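Local coordinates for protein Cwp19 (PDB 5OQ3) that probably hydrolyses glycosidic bonds of the bacterial cell wall through its TIM-barrel glycoside hydrolase domain, the part of a longer surface protein present here, at residues Lys234-Gly248 / Trp278-Leu291. Sequence-based numbering, arbitrary orientation.
Sequences KSIKPNVVFGVSPAG and WIKQGLIDYVVPQL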
loop_
_atom_site.group_PDB
_atom_site.type_symbol
_atom_site.label_atom_id
_atom_site.label_comp_id
_atom_site.label_asym_id
_atom_site.label_seq_id
_atom_site.Cartn_x
_atom_site.Cartn_y
_atom_site.Cartn_z
ATOM N N LYS A 234 -11.739 13.545 3.944
ATOM C CA LYS A 234 -12.167 14.826 3.345
ATOM C C LYS A 234 -12.910 15.682 4.354
ATOM O O LYS A 234 -12.861 16.906 4.255
ATOM C CB LYS A 234 -13.022 14.559 2.108
ATOM C CG LYS A 234 -12.298 13.829 0.953
ATOM C CD LYS A 234 -10.984 14.412 0.437
ATOM C CE LYS A 234 -10.295 13.461 -0.587
ATOM N NZ LYS A 234 -9.052 14.107 -1.114
ATOM N N SER A 235 -13.595 15.053 5.317
ATOM C CA SER A 235 -14.347 15.825 6.301
ATOM C C SER A 235 -13.424 16.509 7.317
ATOM O O SER A 235 -13.852 17.405 8.053
ATOM C CB SER A 235 -15.295 14.881 7.068
ATOM O OG SER A 235 -14.605 14.063 7.974
ATOM N N ILE A 236 -12.156 16.104 7.378
ATOM C CA ILE A 236 -11.164 16.669 8.271
ATOM C C ILE A 236 -10.225 17.622 7.510
ATOM O O ILE A 236 -10.088 18.794 7.841
ATOM C CB ILE A 236 -10.363 15.557 9.000
ATOM C CG1 ILE A 236 -11.320 14.661 9.801
ATOM C CG2 ILE A 236 -9.320 16.153 9.908
ATOM C CD1 ILE A 236 -10.729 13.307 10.172
ATOM N N LYS A 237 -9.502 17.086 6.518
ATOM C CA LYS A 237 -8.572 17.828 5.702
ATOM C C LYS A 237 -8.877 17.553 4.238
ATOM O O LYS A 237 -8.358 16.606 3.674
ATOM C CB LYS A 237 -7.142 17.413 6.042
ATOM C CG LYS A 237 -6.660 17.894 7.406
ATOM C CD LYS A 237 -5.297 17.322 7.730
ATOM C CE LYS A 237 -4.770 17.768 9.090
ATOM N NZ LYS A 237 -3.500 17.043 9.388
ATOM N N PRO A 238 -9.673 18.383 3.579
ATOM C CA PRO A 238 -10.117 18.112 2.183
ATOM C C PRO A 238 -8.978 17.903 1.201
ATOM O O PRO A 238 -9.160 17.199 0.238
ATOM C CB PRO A 238 -10.905 19.345 1.828
ATOM C CG PRO A 238 -11.282 19.975 3.051
ATOM C CD PRO A 238 -10.367 19.557 4.135
ATOM N N ASN A 239 -7.820 18.535 1.440
ATOM C CA ASN A 239 -6.728 18.483 0.445
ATOM C C ASN A 239 -5.750 17.344 0.691
ATOM O O ASN A 239 -4.802 17.202 -0.067
ATOM C CB ASN A 239 -6.054 19.851 0.280
ATOM C CG ASN A 239 -7.021 20.934 -0.121
ATOM O OD1 ASN A 239 -8.113 20.655 -0.633
ATOM N ND2 ASN A 239 -6.591 22.168 0.040
ATOM N N VAL A 240 -5.942 16.555 1.743
ATOM C CA VAL A 240 -5.176 15.310 1.894
ATOM C C VAL A 240 -5.735 14.297 0.939
ATOM O O VAL A 240 -6.944 14.087 0.866
ATOM C CB VAL A 240 -5.282 14.794 3.345
ATOM C CG1 VAL A 240 -4.727 13.388 3.464
ATOM C CG2 VAL A 240 -4.499 15.735 4.255
ATOM N N VAL A 241 -4.830 13.680 0.180
ATOM C CA VAL A 241 -5.227 12.696 -0.871
ATOM C C VAL A 241 -5.317 11.277 -0.299
ATOM O O VAL A 241 -4.635 10.940 0.664
ATOM C CB VAL A 241 -4.296 12.758 -2.084
ATOM C CG1 VAL A 241 -4.335 14.149 -2.675
ATOM C CG2 VAL A 241 -2.841 12.374 -1.774
ATOM N N PHE A 242 -6.124 10.466 -0.943
ATOM C CA PHE A 242 -6.277 9.059 -0.590
ATOM C C PHE A 242 -6.029 8.211 -1.830
ATOM O O PHE A 242 -6.662 8.413 -2.890
ATOM C CB PHE A 242 -7.703 8.823 -0.076
ATOM C CG PHE A 242 -7.996 7.407 0.276
ATOM C CD1 PHE A 242 -7.169 6.678 1.111
ATOM C CD2 PHE A 242 -9.109 6.764 -0.233
ATOM C CE1 PHE A 242 -7.435 5.349 1.409
ATOM C CE2 PHE A 242 -9.393 5.466 0.097
ATOM C CZ PHE A 242 -8.563 4.744 0.900
ATOM N N GLY A 243 -5.139 7.249 -1.693
ATOM C CA GLY A 243 -4.856 6.361 -2.807
ATOM C C GLY A 243 -4.613 4.937 -2.381
ATOM O O GLY A 243 -4.322 4.642 -1.222
ATOM N N VAL A 244 -4.709 4.055 -3.394
ATOM C CA VAL A 244 -4.531 2.638 -3.172
ATOM C C VAL A 244 -3.652 2.095 -4.271
ATOM O O VAL A 244 -3.771 2.461 -5.441
ATOM C CB VAL A 244 -5.929 1.904 -3.186
ATOM C CG1 VAL A 244 -5.783 0.415 -2.986
ATOM C CG2 VAL A 244 -6.856 2.515 -2.166
ATOM N N SER A 245 -2.805 1.148 -3.853
ATOM C CA SER A 245 -1.940 0.423 -4.753
ATOM C C SER A 245 -2.337 -1.055 -4.806
ATOM O O SER A 245 -1.891 -1.850 -3.966
ATOM C CB SER A 245 -0.480 0.552 -4.321
ATOM O OG SER A 245 0.420 -0.119 -5.157
ATOM N N PRO A 246 -3.190 -1.443 -5.783
ATOM C CA PRO A 246 -3.585 -2.835 -5.954
ATOM C C PRO A 246 -2.576 -3.598 -6.792
ATOM O O PRO A 246 -1.665 -3.033 -7.433
ATOM C CB PRO A 246 -4.921 -2.704 -6.656
ATOM C CG PRO A 246 -4.660 -1.558 -7.594
ATOM C CD PRO A 246 -3.780 -0.582 -6.820
ATOM N N ALA A 247 -2.787 -4.900 -6.802
ATOM C CA ALA A 247 -2.027 -5.749 -7.710
ATOM C C ALA A 247 -2.268 -5.295 -9.181
ATOM O O ALA A 247 -3.273 -4.654 -9.523
ATOM C CB ALA A 247 -2.442 -7.188 -7.528
ATOM N N GLY A 248 -1.328 -5.664 -10.034
ATOM C CA GLY A 248 -1.254 -5.117 -11.374
ATOM C C GLY A 248 -2.240 -5.635 -12.416
ATOM O O GLY A 248 -2.385 -5.014 -13.483
ATOM N N TRP A 278 -13.596 1.071 -8.018
ATOM C CA TRP A 278 -13.057 2.157 -7.234
ATOM C C TRP A 278 -12.884 3.384 -8.111
ATOM O O TRP A 278 -13.155 4.512 -7.695
ATOM C CB TRP A 278 -11.710 1.802 -6.624
ATOM C CG TRP A 278 -11.630 0.546 -5.856
ATOM C CD1 TRP A 278 -12.640 -0.196 -5.316
ATOM C CD2 TRP A 278 -10.415 -0.106 -5.502
ATOM N NE1 TRP A 278 -12.144 -1.304 -4.709
ATOM C CE2 TRP A 278 -10.765 -1.259 -4.782
ATOM C CE3 TRP A 278 -9.048 0.176 -5.725
ATOM C CZ2 TRP A 278 -9.804 -2.160 -4.327
ATOM C CZ3 TRP A 278 -8.119 -0.697 -5.266
ATOM C CH2 TRP A 278 -8.475 -1.832 -4.544
ATOM N N ILE A 279 -12.370 3.183 -9.295
ATOM C CA ILE A 279 -12.129 4.260 -10.242
ATOM C C ILE A 279 -13.435 4.844 -10.730
ATOM O O ILE A 279 -13.634 6.073 -10.687
ATOM C CB ILE A 279 -11.231 3.771 -11.411
ATOM C CG1 ILE A 279 -9.832 3.420 -10.914
ATOM C CG2 ILE A 279 -11.178 4.796 -12.546
ATOM C CD1 ILE A 279 -9.023 2.608 -11.873
ATOM N N LYS A 280 -14.359 4.006 -11.139
ATOM C CA LYS A 280 -15.587 4.495 -11.731
ATOM C C LYS A 280 -16.454 5.219 -10.745
ATOM O O LYS A 280 -17.142 6.156 -11.108
ATOM C CB LYS A 280 -16.293 3.352 -12.451
ATOM C CG LYS A 280 -15.426 2.752 -13.593
ATOM C CD LYS A 280 -15.434 3.524 -14.901
ATOM C CE LYS A 280 -14.481 4.695 -14.999
ATOM N NZ LYS A 280 -15.031 5.679 -15.995
ATOM N N GLN A 281 -16.460 4.778 -9.493
ATOM C CA GLN A 281 -17.243 5.420 -8.417
ATOM C C GLN A 281 -16.483 6.538 -7.680
ATOM O O GLN A 281 -17.038 7.204 -6.805
ATOM C CB GLN A 281 -17.734 4.386 -7.425
ATOM C CG GLN A 281 -18.717 3.418 -8.040
ATOM C CD GLN A 281 -19.146 2.341 -7.062
ATOM O OE1 GLN A 281 -19.445 2.630 -5.893
ATOM N NE2 GLN A 281 -19.159 1.071 -7.534
ATOM N N GLY A 282 -15.221 6.760 -8.032
ATOM C CA GLY A 282 -14.459 7.826 -7.432
ATOM C C GLY A 282 -14.215 7.625 -5.944
ATOM O O GLY A 282 -14.289 8.540 -5.135
ATOM N N LEU A 283 -13.868 6.399 -5.581
ATOM C CA LEU A 283 -13.668 6.033 -4.203
ATOM C C LEU A 283 -12.244 6.374 -3.708
ATOM O O LEU A 283 -11.950 6.273 -2.528
ATOM C CB LEU A 283 -13.910 4.531 -3.953
ATOM C CG LEU A 283 -15.275 4.021 -4.440
ATOM C CD1 LEU A 283 -15.445 2.566 -4.090
ATOM C CD2 LEU A 283 -16.405 4.868 -3.916
ATOM N N ILE A 284 -11.384 6.723 -4.668
ATOM C CA ILE A 284 -9.986 7.007 -4.395
ATOM C C ILE A 284 -9.599 8.251 -5.213
ATOM O O ILE A 284 -10.215 8.525 -6.245
ATOM C CB ILE A 284 -9.072 5.791 -4.760
ATOM C CG1 ILE A 284 -9.221 5.356 -6.227
ATOM C CG2 ILE A 284 -9.342 4.618 -3.798
ATOM C CD1 ILE A 284 -8.421 4.147 -6.601
ATOM N N ASP A 285 -8.566 8.946 -4.747
ATOM C CA ASP A 285 -7.990 10.043 -5.529
ATOM C C ASP A 285 -6.903 9.609 -6.500
ATOM O O ASP A 285 -6.679 10.264 -7.520
ATOM C CB ASP A 285 -7.396 11.104 -4.607
ATOM C CG ASP A 285 -8.402 11.794 -3.722
ATOM O OD1 ASP A 285 -9.421 12.239 -4.243
ATOM O OD2 ASP A 285 -8.144 11.870 -2.507
ATOM N N TYR A 286 -6.200 8.523 -6.153
ATOM C CA TYR A 286 -5.125 7.989 -6.996
ATOM C C TYR A 286 -5.059 6.499 -6.877
ATOM O O TYR A 286 -5.477 5.927 -5.883
ATOM C CB TYR A 286 -3.784 8.682 -6.674
ATOM C CG TYR A 286 -3.035 8.338 -5.413
ATOM C CD1 TYR A 286 -2.247 7.189 -5.357
ATOM C CD2 TYR A 286 -3.056 9.160 -4.306
ATOM C CE1 TYR A 286 -1.485 6.901 -4.245
ATOM C CE2 TYR A 286 -2.254 8.882 -3.192
ATOM C CZ TYR A 286 -1.476 7.738 -3.178
ATOM O OH TYR A 286 -0.661 7.457 -2.079
ATOM N N VAL A 287 -4.477 5.872 -7.903
ATOM C CA VAL A 287 -4.341 4.426 -7.959
ATOM C C VAL A 287 -2.949 4.115 -8.493
ATOM O O VAL A 287 -2.415 4.809 -9.384
ATOM C CB VAL A 287 -5.459 3.821 -8.871
ATOM C CG1 VAL A 287 -5.289 4.229 -10.350
ATOM C CG2 VAL A 287 -5.538 2.316 -8.704
ATOM N N VAL A 288 -2.351 3.069 -7.900
ATOM C CA VAL A 288 -0.965 2.675 -8.194
ATOM C C VAL A 288 -0.883 1.186 -8.513
ATOM O O VAL A 288 -0.430 0.390 -7.684
ATOM C CB VAL A 288 0.018 3.066 -7.067
ATOM C CG1 VAL A 288 1.437 2.897 -7.546
ATOM C CG2 VAL A 288 -0.254 4.452 -6.539
ATOM N N PRO A 289 -1.323 0.756 -9.714
ATOM C CA PRO A 289 -1.196 -0.653 -10.014
ATOM C C PRO A 289 0.270 -1.071 -9.929
ATOM O O PRO A 289 1.170 -0.372 -10.417
ATOM C CB PRO A 289 -1.751 -0.766 -11.444
ATOM C CG PRO A 289 -1.672 0.635 -11.989
ATOM C CD PRO A 289 -1.803 1.562 -10.844
ATOM N N GLN A 290 0.494 -2.263 -9.341
ATOM C CA GLN A 290 1.846 -2.785 -9.175
ATOM C C GLN A 290 2.220 -3.582 -10.420
ATOM O O GLN A 290 1.853 -4.751 -10.584
ATOM C CB GLN A 290 1.871 -3.656 -7.905
ATOM C CG GLN A 290 1.634 -2.810 -6.684
ATOM C CD GLN A 290 1.573 -3.601 -5.372
ATOM O OE1 GLN A 290 1.934 -4.759 -5.271
ATOM N NE2 GLN A 290 1.127 -2.929 -4.339
ATOM N N LEU A 291 2.925 -2.898 -11.331
ATOM C CA LEU A 291 3.343 -3.506 -12.589
ATOM C C LEU A 291 4.755 -3.994 -12.474
ATOM O O LEU A 291 5.661 -3.567 -13.208
ATOM C CB LEU A 291 3.161 -2.507 -13.745
ATOM C CG LEU A 291 1.749 -1.914 -13.909
ATOM C CD1 LEU A 291 1.683 -1.162 -15.248
ATOM C CD2 LEU A 291 0.647 -2.944 -13.810
HETATM O O HOH W 1 0.949 -7.200 -9.045
#
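The Y286 ring lies with one face flat on G243, whose CA, having no side chain, makes a CH-pi contact 3.4 Å above the ring centre; V241 CG2 and V288 CG2 sit at the ring's edge. CG of Y286 stands between its backbone N and carbonyl carbon (chi1 75°), which brings the ring over G243. The two residues pair where parallel strands 241-244 and 286-287, the fifth and sixth of the TIM barrel, are joined by V244 N to Y286 O and V288 N to V244 O; the Y286 hydroxyl reaches H120 and H188 in the barrel interior. On the other face, toward the helices, branched V244 serves two apolar neighbours: CG1 packs 3.4 Å from W278 CZ3, CG2 meets I284 CG2. The F242 ring has L283 O, a buried carbonyl without a hydrogen-bond partner, at its edge. At the strands' beginning the D285 carboxylate suits two donors: OD2 forms a salt bridge with K234 NZ (2.8 Å, syn side, 28° out of plane) and accepts F242 N through its anti lone pair, tying helix 214-236 to the next strand. Beyond the strands' other end, the S245 hydroxyl both gives and takes: OG donates to V288 O at 2.7 Å and, in the amide plane of Q290, accepts from NE2, itself also bonded to D191 OD1.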